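Local coordinates for exported protein (Bacteroides fragilis, PDB 3MSW) that is of unknown function, a putative exported protein of the DUF3836 family built as a single-layer antiparallel beta-sheet of hairpin repeats, at residues P37-K42 with T56-I61; D48-V53 with I74-T79; E78-V83 with K100-T105; L111-A116 with D131-I136. All blocks are in the same frame, centred on the assembly; numbering follows the deposited sequence. Where two conformers were deposited one is given.

All four contacts are surface contacts between neighbouring strands of one antiparallel sheet, and each joins the two strands of a hairpin. Contacts 1 and 2 share strand 51-60, whose one edge meets strand 35-46 and whose other edge meets strand 65-77; their centres lie about 25 Å apart. Contacts 2 and 3 touch through strands 65-77 and 80-89, and contacts 3 and 4 through strands 94-105 and 111-120. The chemistry differs: contacts 1 and 3 pack apolar groups on aromatic rings, and waters bridge the strands in contacts 2, 3 and 4. Contact 4 involves 125-133, one of the chain's two outermost strands, with a propanediol on its outer edge.

Contact 1: residues P37-K42 with T56-I61; sequences PVKMYK and TYAWNI
This is an antiparallel strand pairing at the surface of the sheet, joining the two arms of the hairpin made by strands 35-46 and 51-60. Met-40, a selenomethionine, and Tyr-57 form a hydrogen-bonded pair: Met-40 N gives to Tyr-57 O at 2.9 Å, and Tyr-57 N gives to Met-40 O. Two residues along, Trp-59 N reaches Val-38 O from 48° above the carbonyl plane. That skew comes where the strand is irregular, since Val-38 and Lys-39 both face Ile-24 on the other side in a classic beta bulge. At this end Pro-37 CG sits over the centre of the Trp-59 six-membered ring, 4.1 Å from its centroid, a CH-pi contact; Trp-66 meets the indole edge-to-face. The indole turns a face to Pro-37, with chi1 near 180° (-169°). Met-40 CE comes 4.2 Å from Tyr-57 CD2. On the reverse face Tyr-41 and Thr-56 run side by side, with Tyr-41 CE1 3.5 Å from Thr-56 CG2. Lys-39 bends at chi2 and chi3, laying CG and CD by Tyr-57 O and carrying NZ past Ala-58 CB to a salt bridge with Glu-69.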
loop_
_atom_site.group_PDB
_atom_site.type_symbol
_atom_site.label_atom_id
_atom_site.label_comp_id
_atom_site.label_asym_id
_atom_site.label_seq_id
_atom_site.Cartn_x
_atom_site.Cartn_y
_atom_site.Cartn_z
ATOM N N PRO A 37 -10.076 -0.813 -16.606
ATOM C CA PRO A 37 -9.166 -1.114 -15.482
ATOM C C PRO A 37 -8.079 -0.067 -15.358
ATOM O O PRO A 37 -7.611 0.477 -16.361
ATOM C CB PRO A 37 -8.596 -2.497 -15.809
ATOM C CG PRO A 37 -8.835 -2.702 -17.252
ATOM C CD PRO A 37 -9.959 -1.809 -17.694
ATOM N N VAL A 38 -7.737 0.272 -14.124
ATOM C CA VAL A 38 -6.731 1.286 -13.833
ATOM C C VAL A 38 -5.659 0.699 -12.925
ATOM O O VAL A 38 -4.459 0.902 -13.150
ATOM C CB VAL A 38 -7.403 2.564 -13.203
ATOM C CG1 VAL A 38 -6.364 3.530 -12.646
ATOM C CG2 VAL A 38 -8.280 3.289 -14.229
ATOM N N LYS A 39 -6.097 -0.006 -11.865
ATOM C CA LYS A 39 -5.184 -0.502 -10.858
ATOM C C LYS A 39 -5.684 -1.817 -10.326
ATOM O O LYS A 39 -6.888 -2.094 -10.373
ATOM C CB LYS A 39 -5.119 0.541 -9.696
ATOM C CG LYS A 39 -3.721 0.839 -9.142
ATOM C CD LYS A 39 -2.873 1.642 -10.140
ATOM C CE LYS A 39 -2.525 3.032 -9.673
ATOM N NZ LYS A 39 -1.655 3.681 -10.668
HETATM N N MSE A 40 -4.759 -2.651 -9.860
HETATM C CA MSE A 40 -5.107 -3.911 -9.209
HETATM C C MSE A 40 -4.202 -4.199 -8.022
HETATM O O MSE A 40 -2.975 -4.113 -8.130
HETATM C CB MSE A 40 -5.128 -5.076 -10.174
HETATM C CG MSE A 40 -5.604 -6.381 -9.487
HETATM SE SE MSE A 40 -5.809 -7.627 -10.817
HETATM C CE MSE A 40 -3.906 -7.883 -11.306
ATOM N N TYR A 41 -4.819 -4.564 -6.889
ATOM C CA TYR A 41 -4.083 -4.929 -5.683
ATOM C C TYR A 41 -4.298 -6.392 -5.423
ATOM O O TYR A 41 -5.442 -6.861 -5.441
ATOM C CB TYR A 41 -4.562 -4.133 -4.464
ATOM C CG TYR A 41 -4.657 -2.636 -4.666
ATOM C CD1 TYR A 41 -3.585 -1.912 -5.175
ATOM C CD2 TYR A 41 -5.781 -1.930 -4.249
ATOM C CE1 TYR A 41 -3.648 -0.524 -5.317
ATOM C CE2 TYR A 41 -5.861 -0.542 -4.400
ATOM C CZ TYR A 41 -4.791 0.156 -4.935
ATOM O OH TYR A 41 -4.859 1.517 -5.088
ATOM N N LYS A 42 -3.202 -7.101 -5.173
ATOM C CA LYS A 42 -3.209 -8.524 -4.827
ATOM C C LYS A 42 -2.689 -8.655 -3.402
ATOM O O LYS A 42 -1.642 -8.098 -3.084
ATOM C CB LYS A 42 -2.326 -9.335 -5.793
ATOM C CG LYS A 42 -2.820 -9.332 -7.246
ATOM C CD LYS A 42 -3.993 -10.297 -7.440
ATOM C CE LYS A 42 -4.405 -10.395 -8.881
ATOM N NZ LYS A 42 -5.801 -10.875 -9.030
ATOM N N THR A 56 0.830 -4.021 -5.947
ATOM C CA THR A 56 0.036 -3.104 -6.758
ATOM C C THR A 56 0.473 -3.152 -8.229
ATOM O O THR A 56 1.671 -3.116 -8.535
ATOM C CB THR A 56 0.203 -1.680 -6.162
ATOM O OG1 THR A 56 -0.237 -1.683 -4.805
ATOM C CG2 THR A 56 -0.526 -0.635 -6.924
ATOM N N TYR A 57 -0.513 -3.176 -9.136
ATOM C CA TYR A 57 -0.298 -3.235 -10.580
ATOM C C TYR A 57 -1.045 -2.097 -11.213
ATOM O O TYR A 57 -2.132 -1.730 -10.758
ATOM C CB TYR A 57 -0.753 -4.593 -11.188
ATOM C CG TYR A 57 -0.048 -5.766 -10.545
ATOM C CD1 TYR A 57 1.167 -6.229 -11.040
ATOM C CD2 TYR A 57 -0.548 -6.356 -9.383
ATOM C CE1 TYR A 57 1.881 -7.229 -10.384
ATOM C CE2 TYR A 57 0.139 -7.390 -8.744
ATOM C CZ TYR A 57 1.356 -7.816 -9.245
ATOM O OH TYR A 57 2.050 -8.810 -8.607
ATOM N N ALA A 58 -0.443 -1.517 -12.256
ATOM C CA ALA A 58 -1.056 -0.420 -12.979
ATOM C C ALA A 58 -1.359 -0.934 -14.393
ATOM O O ALA A 58 -0.578 -1.719 -14.954
ATOM C CB ALA A 58 -0.093 0.761 -13.035
ATOM N N TRP A 59 -2.494 -0.504 -14.964
ATOM C CA TRP A 59 -2.861 -0.886 -16.326
ATOM C C TRP A 59 -1.999 -0.141 -17.320
ATOM O O TRP A 59 -1.990 1.101 -17.334
ATOM C CB TRP A 59 -4.344 -0.630 -16.625
ATOM C CG TRP A 59 -4.792 -1.252 -17.924
ATOM C CD1 TRP A 59 -5.088 -0.599 -19.088
ATOM C CD2 TRP A 59 -4.960 -2.655 -18.195
ATOM N NE1 TRP A 59 -5.452 -1.506 -20.061
ATOM C CE2 TRP A 59 -5.399 -2.774 -19.533
ATOM C CE3 TRP A 59 -4.803 -3.824 -17.425
ATOM C CZ2 TRP A 59 -5.697 -4.014 -20.118
ATOM C CZ3 TRP A 59 -5.068 -5.054 -18.018
ATOM C CH2 TRP A 59 -5.493 -5.139 -19.355
ATOM N N ASN A 60 -1.259 -0.898 -18.151
ATOM C CA ASN A 60 -0.414 -0.302 -19.182
ATOM C C ASN A 60 -1.299 -0.155 -20.435
ATOM O O ASN A 60 -1.658 -1.156 -21.043
ATOM C CB ASN A 60 0.839 -1.162 -19.466
ATOM C CG ASN A 60 1.761 -0.565 -20.509
ATOM O OD1 ASN A 60 1.337 -0.093 -21.554
ATOM N ND2 ASN A 60 3.043 -0.564 -20.254
ATOM N N ILE A 61 -1.675 1.078 -20.783
ATOM C CA ILE A 61 -2.577 1.364 -21.918
ATOM C C ILE A 61 -1.966 1.068 -23.281
ATOM O O ILE A 61 -2.706 0.953 -24.267
ATOM C CB ILE A 61 -3.181 2.801 -21.840
ATOM C CG1 ILE A 61 -2.083 3.888 -22.050
ATOM C CG2 ILE A 61 -3.956 2.989 -20.514
ATOM C CD1 ILE A 61 -2.562 5.291 -22.264
#

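Contact 2: residues D48-V53 with I74-T79; sequences DQQKTV and ISRYET
Residues 50-52 run antiparallel to 74-76, with Thr-52 and Ile-74 as a hydrogen-bonded pair and Lys-51 and Ser-75 as the non-hydrogen-bonded pair beside it. Thr-52 N gives to Ile-74 O and Ile-74 N to Thr-52 O, both at 2.8 Å, the second almost straight at 177°. Arg-76 N then gives to Gln-50 O at 2.9 Å, so the ladder extends one bond beyond the regular strand, to a residue with positive phi (53°) in the turn that leads into it. Lys-51 CA also approaches Ile-74 O closely, a CA-H...O contact.

Thr-52 and Ile-74 share a face; beyond them Gln-50, in the turn, and Arg-76 start toward each other. One water is hydrogen-bonded to Thr-52 OG1 and donates to Ile-74 O, tying side chain to partner backbone. Another lies near the turn, by the carbonyls of Gln-49 and Arg-76. Gln-50 CB rests 3.4 Å from Arg-76 O. Bends at chi2 and chi3 turn the Arg-76 chain away from Gln-50, so that NH1 and NH2 both grip Glu-78 O, which lies in the guanidinium plane; the NH1 bond is 2.9 Å. This clamps the end of strand 65-77 to the turn after it. This is the open end of the hairpin of strands 51-60 and 65-77, where the chain turns into the strands on either side, as in an antiparallel meander with strands in sequence order.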
loop_
_atom_site.group_PDB
_atom_site.type_symbol
_atom_site.label_atom_id
_atom_site.label_comp_id
_atom_site.label_asym_id
_atom_site.label_seq_id
_atom_site.Cartn_x
_atom_site.Cartn_y
_atom_site.Cartn_z
ATOM N N ASP A 48 0.897 -17.191 10.252
ATOM C CA ASP A 48 1.973 -17.697 11.097
ATOM C C ASP A 48 3.162 -16.746 11.197
ATOM O O ASP A 48 3.724 -16.621 12.283
ATOM C CB ASP A 48 2.375 -19.127 10.716
ATOM C CG ASP A 48 1.340 -20.196 11.061
ATOM O OD1 ASP A 48 0.340 -19.867 11.747
ATOM O OD2 ASP A 48 1.538 -21.359 10.663
ATOM N N GLN A 49 3.517 -16.046 10.111
ATOM C CA GLN A 49 4.630 -15.109 10.189
ATOM C C GLN A 49 4.175 -13.661 10.444
ATOM O O GLN A 49 5.013 -12.765 10.549
ATOM C CB GLN A 49 5.679 -15.313 9.059
ATOM C CG GLN A 49 5.435 -14.590 7.733
ATOM C CD GLN A 49 6.562 -14.788 6.733
ATOM O OE1 GLN A 49 7.731 -14.457 6.981
ATOM N NE2 GLN A 49 6.228 -15.273 5.546
ATOM N N GLN A 50 2.838 -13.450 10.632
ATOM C CA GLN A 50 2.205 -12.151 10.925
ATOM C C GLN A 50 2.604 -11.083 9.901
ATOM O O GLN A 50 2.951 -9.938 10.232
ATOM C CB GLN A 50 2.460 -11.699 12.374
ATOM C CG GLN A 50 1.590 -12.455 13.396
ATOM C CD GLN A 50 0.119 -12.130 13.225
ATOM O OE1 GLN A 50 -0.645 -12.897 12.623
ATOM N NE2 GLN A 50 -0.306 -10.969 13.710
ATOM N N LYS A 51 2.552 -11.475 8.645
ATOM C CA LYS A 51 2.992 -10.607 7.564
ATOM C C LYS A 51 2.006 -10.627 6.402
ATOM O O LYS A 51 1.596 -11.715 5.963
ATOM C CB LYS A 51 4.417 -11.058 7.145
ATOM C CG LYS A 51 4.942 -10.550 5.807
ATOM C CD LYS A 51 6.399 -10.960 5.624
ATOM C CE LYS A 51 6.865 -10.801 4.193
ATOM N NZ LYS A 51 7.193 -12.104 3.559
ATOM N N THR A 52 1.625 -9.424 5.910
ATOM C CA THR A 52 0.720 -9.248 4.771
ATOM C C THR A 52 1.504 -8.535 3.667
ATOM O O THR A 52 2.188 -7.537 3.944
ATOM C CB THR A 52 -0.560 -8.483 5.187
ATOM O OG1 THR A 52 -1.211 -9.206 6.231
ATOM C CG2 THR A 52 -1.534 -8.263 4.035
ATOM N N VAL A 53 1.433 -9.069 2.432
ATOM C CA VAL A 53 2.072 -8.464 1.275
ATOM C C VAL A 53 0.990 -7.988 0.305
ATOM O O VAL A 53 0.186 -8.789 -0.170
ATOM C CB VAL A 53 3.112 -9.381 0.569
ATOM C CG1 VAL A 53 3.804 -8.635 -0.595
ATOM C CG2 VAL A 53 4.147 -9.902 1.552
ATOM N N ILE A 74 3.378 -5.465 5.349
ATOM C CA ILE A 74 2.887 -5.104 6.682
ATOM C C ILE A 74 3.255 -6.238 7.622
ATOM O O ILE A 74 2.810 -7.375 7.428
ATOM C CB ILE A 74 1.344 -4.823 6.732
ATOM C CG1 ILE A 74 0.891 -3.722 5.770
ATOM C CG2 ILE A 74 0.895 -4.491 8.152
ATOM C CD1 ILE A 74 0.330 -4.205 4.485
ATOM N N SER A 75 4.063 -5.930 8.651
ATOM C CA SER A 75 4.495 -6.893 9.647
ATOM C C SER A 75 3.931 -6.469 10.983
ATOM O O SER A 75 4.033 -5.292 11.371
ATOM C CB SER A 75 6.019 -6.947 9.721
ATOM O OG SER A 75 6.590 -7.306 8.476
ATOM N N ARG A 76 3.356 -7.440 11.690
ATOM C CA ARG A 76 2.732 -7.257 12.985
ATOM C C ARG A 76 3.560 -7.898 14.051
ATOM O O ARG A 76 4.025 -9.037 13.905
ATOM C CB ARG A 76 1.311 -7.844 12.997
ATOM C CG ARG A 76 0.360 -7.193 11.969
ATOM C CD ARG A 76 -0.311 -5.920 12.470
ATOM N NE ARG A 76 -1.182 -6.202 13.608
ATOM C CZ ARG A 76 -0.880 -5.912 14.869
ATOM N NH1 ARG A 76 0.246 -5.263 15.159
ATOM N NH2 ARG A 76 -1.712 -6.247 15.849
ATOM N N TYR A 77 3.780 -7.132 15.114
ATOM C CA TYR A 77 4.530 -7.534 16.285
ATOM C C TYR A 77 3.742 -7.071 17.526
ATOM O O TYR A 77 4.285 -6.383 18.373
ATOM C CB TYR A 77 5.928 -6.907 16.288
ATOM C CG TYR A 77 6.718 -7.111 15.021
ATOM C CD1 TYR A 77 7.468 -8.263 14.825
ATOM C CD2 TYR A 77 6.800 -6.104 14.058
ATOM C CE1 TYR A 77 8.237 -8.437 13.677
ATOM C CE2 TYR A 77 7.575 -6.264 12.911
ATOM C CZ TYR A 77 8.290 -7.435 12.727
ATOM O OH TYR A 77 9.057 -7.615 11.611
ATOM N N GLU A 78 2.440 -7.417 17.572
ATOM C CA GLU A 78 1.486 -7.169 18.655
ATOM C C GLU A 78 1.189 -5.696 18.819
ATOM O O GLU A 78 0.318 -5.183 18.098
ATOM C CB GLU A 78 1.952 -7.851 19.965
ATOM C CG GLU A 78 0.859 -8.071 20.995
ATOM C CD GLU A 78 1.354 -8.750 22.255
ATOM O OE1 GLU A 78 1.742 -9.936 22.169
ATOM O OE2 GLU A 78 1.399 -8.085 23.315
ATOM N N THR A 79 1.940 -5.000 19.723
ATOM C CA THR A 79 1.784 -3.565 19.944
ATOM C C THR A 79 2.472 -2.770 18.803
ATOM O O THR A 79 2.242 -1.581 18.682
ATOM C CB THR A 79 2.313 -3.139 21.330
ATOM O OG1 THR A 79 3.720 -3.406 21.440
ATOM C CG2 THR A 79 1.530 -3.758 22.488
HETATM O O HOH W 1 5.850 -10.108 11.635
HETATM O O HOH W 2 0.079 -8.261 8.575
#

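Contact 3: residues E78-V83 with K100-T105; sequences ETETSV and KYIYIT
The Tyr-103 ring takes Val-83 CG2 at its edge and in its plane, 3.9 Å from CE2, while the Tyr-101 ring comes 4.2 Å from Val-83 CG1 through its CD2. One valine is thus shared between two tyrosines on the same face, each branch given to a different ring. With chi1 at -179°, CG1 points to Tyr-101 and CG2 to Tyr-103. Backbone bonds run in matched pairs, Thr-81 with Tyr-103 and Val-83 with Tyr-101, and Thr-105 N adds a bond to Thr-79 O at 2.8 Å. Waters knit the polar groups in: one is bonded to Thr-81 OG1 at 2.7 Å and donates to Tyr-103 O, another donates to Glu-78 O and Thr-105 OG1. On the other face Ser-82 OG lies 3.5 Å from Lys-100 CE, with a water bound to both Ser-82 OG and Lys-100 NZ. The pairing is the hairpin of strands 80-89 and 94-105. Strand 65-77 flanks it beyond 80-89, where Val-83 touches Thr-72, and strand 111-120 lies beyond 94-105, where Tyr-103 touches Leu-111 and Gln-114.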
loop_
_atom_site.group_PDB
_atom_site.type_symbol
_atom_site.label_atom_id
_atom_site.label_comp_id
_atom_site.label_asym_id
_atom_site.label_seq_id
_atom_site.Cartn_x
_atom_site.Cartn_y
_atom_site.Cartn_z
ATOM N N GLU A 78 2.440 -7.417 17.572
ATOM C CA GLU A 78 1.486 -7.169 18.655
ATOM C C GLU A 78 1.189 -5.696 18.819
ATOM O O GLU A 78 0.318 -5.183 18.098
ATOM C CB GLU A 78 1.952 -7.851 19.965
ATOM C CG GLU A 78 0.859 -8.071 20.995
ATOM C CD GLU A 78 1.354 -8.750 22.255
ATOM O OE1 GLU A 78 1.742 -9.936 22.169
ATOM O OE2 GLU A 78 1.399 -8.085 23.315
ATOM N N THR A 79 1.940 -5.000 19.723
ATOM C CA THR A 79 1.784 -3.565 19.944
ATOM C C THR A 79 2.472 -2.770 18.803
ATOM O O THR A 79 2.242 -1.581 18.682
ATOM C CB THR A 79 2.313 -3.139 21.330
ATOM O OG1 THR A 79 3.720 -3.406 21.440
ATOM C CG2 THR A 79 1.530 -3.758 22.488
ATOM N N GLU A 80 3.334 -3.414 18.011
ATOM C CA GLU A 80 4.044 -2.722 16.936
ATOM C C GLU A 80 3.660 -3.232 15.551
ATOM O O GLU A 80 3.578 -4.443 15.340
ATOM C CB GLU A 80 5.564 -2.819 17.157
ATOM C CG GLU A 80 6.358 -2.082 16.081
ATOM C CD GLU A 80 7.864 -2.076 16.221
ATOM O OE1 GLU A 80 8.363 -2.184 17.363
ATOM O OE2 GLU A 80 8.547 -1.913 15.186
ATOM N N THR A 81 3.428 -2.308 14.613
ATOM C CA THR A 81 3.139 -2.615 13.219
ATOM C C THR A 81 4.181 -1.850 12.406
ATOM O O THR A 81 4.342 -0.631 12.565
ATOM C CB THR A 81 1.707 -2.193 12.790
ATOM O OG1 THR A 81 0.754 -2.847 13.609
ATOM C CG2 THR A 81 1.395 -2.554 11.317
ATOM N N SER A 82 4.861 -2.561 11.518
ATOM C CA SER A 82 5.868 -1.981 10.636
ATOM C C SER A 82 5.357 -2.148 9.182
ATOM O O SER A 82 4.933 -3.245 8.816
ATOM C CB SER A 82 7.179 -2.727 10.843
ATOM O OG SER A 82 8.283 -2.102 10.217
ATOM N N VAL A 83 5.371 -1.061 8.377
ATOM C CA VAL A 83 4.883 -1.015 6.978
ATOM C C VAL A 83 6.034 -0.542 6.073
ATOM O O VAL A 83 6.566 0.548 6.285
ATOM C CB VAL A 83 3.631 -0.074 6.842
ATOM C CG1 VAL A 83 3.100 -0.039 5.419
ATOM C CG2 VAL A 83 2.517 -0.452 7.813
ATOM N N LYS A 100 8.808 3.963 4.931
ATOM C CA LYS A 100 8.592 3.034 6.042
ATOM C C LYS A 100 7.769 3.715 7.105
ATOM O O LYS A 100 8.021 4.888 7.428
ATOM C CB LYS A 100 9.914 2.501 6.602
ATOM C CG LYS A 100 9.740 1.431 7.684
ATOM C CD LYS A 100 11.066 1.009 8.273
ATOM C CE LYS A 100 10.980 -0.361 8.911
ATOM N NZ LYS A 100 12.229 -0.695 9.644
ATOM N N TYR A 101 6.768 3.000 7.639
ATOM C CA TYR A 101 5.932 3.522 8.718
ATOM C C TYR A 101 5.903 2.574 9.870
ATOM O O TYR A 101 5.798 1.360 9.655
ATOM C CB TYR A 101 4.484 3.812 8.265
ATOM C CG TYR A 101 4.446 4.603 6.986
ATOM C CD1 TYR A 101 4.599 5.986 6.995
ATOM C CD2 TYR A 101 4.277 3.971 5.760
ATOM C CE1 TYR A 101 4.661 6.715 5.805
ATOM C CE2 TYR A 101 4.340 4.685 4.568
ATOM C CZ TYR A 101 4.511 6.057 4.595
ATOM O OH TYR A 101 4.522 6.771 3.431
ATOM N N ILE A 102 5.986 3.128 11.098
ATOM C CA ILE A 102 5.907 2.330 12.326
ATOM C C ILE A 102 4.769 2.882 13.195
ATOM O O ILE A 102 4.716 4.092 13.451
ATOM C CB ILE A 102 7.244 2.216 13.133
ATOM C CG1 ILE A 102 8.384 1.584 12.299
ATOM C CG2 ILE A 102 7.025 1.422 14.434
ATOM C CD1 ILE A 102 9.777 1.655 12.990
ATOM N N TYR A 103 3.867 1.984 13.654
ATOM C CA TYR A 103 2.750 2.360 14.530
ATOM C C TYR A 103 2.866 1.546 15.804
ATOM O O TYR A 103 2.866 0.318 15.761
ATOM C CB TYR A 103 1.388 2.113 13.860
ATOM C CG TYR A 103 1.283 2.729 12.484
ATOM C CD1 TYR A 103 0.882 4.056 12.320
ATOM C CD2 TYR A 103 1.584 1.988 11.343
ATOM C CE1 TYR A 103 0.803 4.632 11.047
ATOM C CE2 TYR A 103 1.509 2.554 10.074
ATOM C CZ TYR A 103 1.136 3.879 9.933
ATOM O OH TYR A 103 1.038 4.404 8.672
ATOM N N ILE A 104 2.989 2.233 16.936
ATOM C CA ILE A 104 3.079 1.603 18.235
ATOM C C ILE A 104 1.796 1.879 19.001
ATOM O O ILE A 104 1.434 3.041 19.185
ATOM C CB ILE A 104 4.363 2.064 19.006
ATOM C CG1 ILE A 104 5.631 1.662 18.197
ATOM C CG2 ILE A 104 4.398 1.478 20.444
ATOM C CD1 ILE A 104 6.879 2.366 18.609
ATOM N N THR A 105 1.124 0.810 19.478
ATOM C CA THR A 105 -0.062 0.977 20.325
ATOM C C THR A 105 0.237 0.463 21.729
ATOM O O THR A 105 1.286 -0.149 21.960
ATOM C CB THR A 105 -1.288 0.216 19.769
ATOM O OG1 THR A 105 -1.109 -1.185 19.983
ATOM C CG2 THR A 105 -1.602 0.544 18.300
HETATM O O HOH W 3 -1.044 -2.813 17.671
HETATM O O HOH W 4 0.546 -1.323 15.883
HETATM O O HOH W 5 10.898 -2.470 11.828
#

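Contact 4: residues L111-A116 with D131-I136; sequences LIAQYA and DALTPI. With PGR (R-1,2-propanediol), chain E.
Ala-132 O is gripped by two donors, Gln-114 N at 3.0 Å and a water at 2.9 Å. The same water donates to Gln-114 OE1, holding the glutamine side chain beside the partner strand, and Ala-132 N gives in return to Gln-114 O, which completes the regular pair. Past the end of strand 125-133, Thr-134 OG1 donates to Leu-111 O at 2.8 Å, reaching it from 27° off the carbonyl plane. The hydroxyl is placed there by a chi1 of 53°, which sets OG1 between the backbone N and the carbonyl carbon and leaves CG2 against Leu-111 CD2, 3.7 Å away. Thr-134 N gives to Ile-112 O from above that carbonyl's plane, so this threonine is bound to two successive carbonyls.

On the opposite face Leu-133 and Ile-112 lie side by side, pointing the same way, with Leu-133 CD2 3.8 Å from Ile-112 CG2 and near Ala-113 CB. Farther along, Tyr-115 CD2 comes 3.6 Å from Asp-131 CB, and the ring and carboxylate planes are only 16° apart. Ile-112 and Ala-113 both face Ile-104, a classic beta bulge on the side of 111-120 that faces strand 94-105. The pairing is the last hairpin in the sequence, with 125-133 an outermost strand of the chain's single-layer sheet, its outward Leu-133 N-H taken at 2.9 Å by O1 of a propanediol, probably from the crystallisation liquor.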
loop_
_atom_site.group_PDB
_atom_site.type_symbol
_atom_site.label_atom_id
_atom_site.label_comp_id
_atom_site.label_asym_id
_atom_site.label_seq_id
_atom_site.Cartn_x
_atom_site.Cartn_y
_atom_site.Cartn_z
ATOM N N LEU A 111 -3.304 4.140 19.923
ATOM C CA LEU A 111 -2.033 4.526 19.335
ATOM C C LEU A 111 -1.205 5.329 20.347
ATOM O O LEU A 111 -1.734 6.260 20.943
ATOM C CB LEU A 111 -2.278 5.388 18.086
ATOM C CG LEU A 111 -1.029 5.740 17.276
ATOM C CD1 LEU A 111 -0.408 4.468 16.618
ATOM C CD2 LEU A 111 -1.350 6.827 16.239
ATOM N N ILE A 112 0.078 4.953 20.546
ATOM C CA ILE A 112 0.999 5.685 21.422
ATOM C C ILE A 112 1.803 6.632 20.542
ATOM O O ILE A 112 1.894 7.822 20.856
ATOM C CB ILE A 112 1.977 4.782 22.237
ATOM C CG1 ILE A 112 1.243 3.836 23.212
ATOM C CG2 ILE A 112 2.984 5.667 23.015
ATOM C CD1 ILE A 112 2.161 2.749 23.794
ATOM N N ALA A 113 2.452 6.079 19.478
ATOM C CA ALA A 113 3.329 6.841 18.582
ATOM C C ALA A 113 3.331 6.342 17.163
ATOM O O ALA A 113 3.147 5.149 16.896
ATOM C CB ALA A 113 4.749 6.829 19.121
ATOM N N GLN A 114 3.573 7.265 16.236
ATOM C CA GLN A 114 3.691 6.916 14.826
ATOM C C GLN A 114 4.937 7.561 14.273
ATOM O O GLN A 114 5.292 8.663 14.685
ATOM C CB GLN A 114 2.419 7.263 14.032
ATOM C CG GLN A 114 2.105 8.749 13.938
ATOM C CD GLN A 114 0.672 8.987 13.525
ATOM O OE1 GLN A 114 -0.092 9.655 14.219
ATOM N NE2 GLN A 114 0.282 8.468 12.378
ATOM N N TYR A 115 5.626 6.841 13.390
ATOM C CA TYR A 115 6.870 7.236 12.762
ATOM C C TYR A 115 6.767 7.010 11.262
ATOM O O TYR A 115 6.193 5.995 10.825
ATOM C CB TYR A 115 8.049 6.398 13.310
ATOM C CG TYR A 115 8.229 6.472 14.804
ATOM C CD1 TYR A 115 7.558 5.592 15.654
ATOM C CD2 TYR A 115 9.145 7.352 15.370
ATOM C CE1 TYR A 115 7.727 5.655 17.037
ATOM C CE2 TYR A 115 9.320 7.426 16.749
ATOM C CZ TYR A 115 8.618 6.569 17.579
ATOM O OH TYR A 115 8.801 6.652 18.937
ATOM N N ALA A 116 7.366 7.914 10.475
ATOM C CA ALA A 116 7.418 7.788 8.993
ATOM C C ALA A 116 8.843 8.077 8.571
ATOM O O ALA A 116 9.489 8.961 9.153
ATOM C CB ALA A 116 6.489 8.796 8.327
ATOM N N ASP A 131 7.579 11.839 13.559
ATOM C CA ASP A 131 7.536 11.113 14.836
ATOM C C ASP A 131 6.618 11.880 15.759
ATOM O O ASP A 131 6.923 13.027 16.113
ATOM C CB ASP A 131 8.930 10.899 15.468
ATOM C CG ASP A 131 9.611 12.137 15.991
ATOM O OD1 ASP A 131 9.946 13.039 15.163
ATOM O OD2 ASP A 131 9.847 12.204 17.220
ATOM N N ALA A 132 5.485 11.285 16.149
ATOM C CA ALA A 132 4.570 12.014 17.028
ATOM C C ALA A 132 3.841 11.092 17.967
ATOM O O ALA A 132 3.418 9.991 17.579
ATOM C CB ALA A 132 3.567 12.818 16.198
ATOM N N LEU A 133 3.709 11.542 19.212
ATOM C CA LEU A 133 2.935 10.860 20.231
ATOM C C LEU A 133 1.504 11.370 20.077
ATOM O O LEU A 133 1.293 12.486 19.588
ATOM C CB LEU A 133 3.431 11.222 21.637
ATOM C CG LEU A 133 4.730 10.588 22.157
ATOM C CD1 LEU A 133 5.187 11.296 23.465
ATOM C CD2 LEU A 133 4.539 9.105 22.487
ATOM N N THR A 134 0.523 10.563 20.474
ATOM C CA THR A 134 -0.870 11.001 20.455
ATOM C C THR A 134 -1.113 11.876 21.709
ATOM O O THR A 134 -0.405 11.678 22.721
ATOM C CB THR A 134 -1.791 9.796 20.506
ATOM O OG1 THR A 134 -1.415 8.998 21.628
ATOM C CG2 THR A 134 -1.790 9.005 19.185
ATOM N N PRO A 135 -2.129 12.785 21.696
ATOM C CA PRO A 135 -2.386 13.623 22.894
ATOM C C PRO A 135 -2.519 12.864 24.225
ATOM O O PRO A 135 -1.900 13.287 25.193
ATOM C CB PRO A 135 -3.652 14.403 22.521
ATOM C CG PRO A 135 -3.600 14.495 21.038
ATOM C CD PRO A 135 -3.037 13.155 20.588
ATOM N N ILE A 136 -3.257 11.724 24.273
ATOM C CA ILE A 136 -3.435 10.921 25.509
ATOM C C ILE A 136 -2.087 10.403 26.082
ATOM O O ILE A 136 -1.949 10.240 27.293
ATOM C CB ILE A 136 -4.494 9.777 25.316
ATOM C CG1 ILE A 136 -5.007 9.216 26.667
ATOM C CG2 ILE A 136 -3.986 8.675 24.370
ATOM C CD1 ILE A 136 -6.045 8.011 26.607
HETATM C C1 PGR E . 3.812 14.706 19.995
HETATM C C2 PGR E . 3.939 16.166 19.541
HETATM C C3 PGR E . 3.502 16.301 18.053
HETATM O O1 PGR E . 5.081 14.063 19.869
HETATM O O2 PGR E . 3.103 16.956 20.408
HETATM O O HOH W 6 0.669 9.910 16.806
#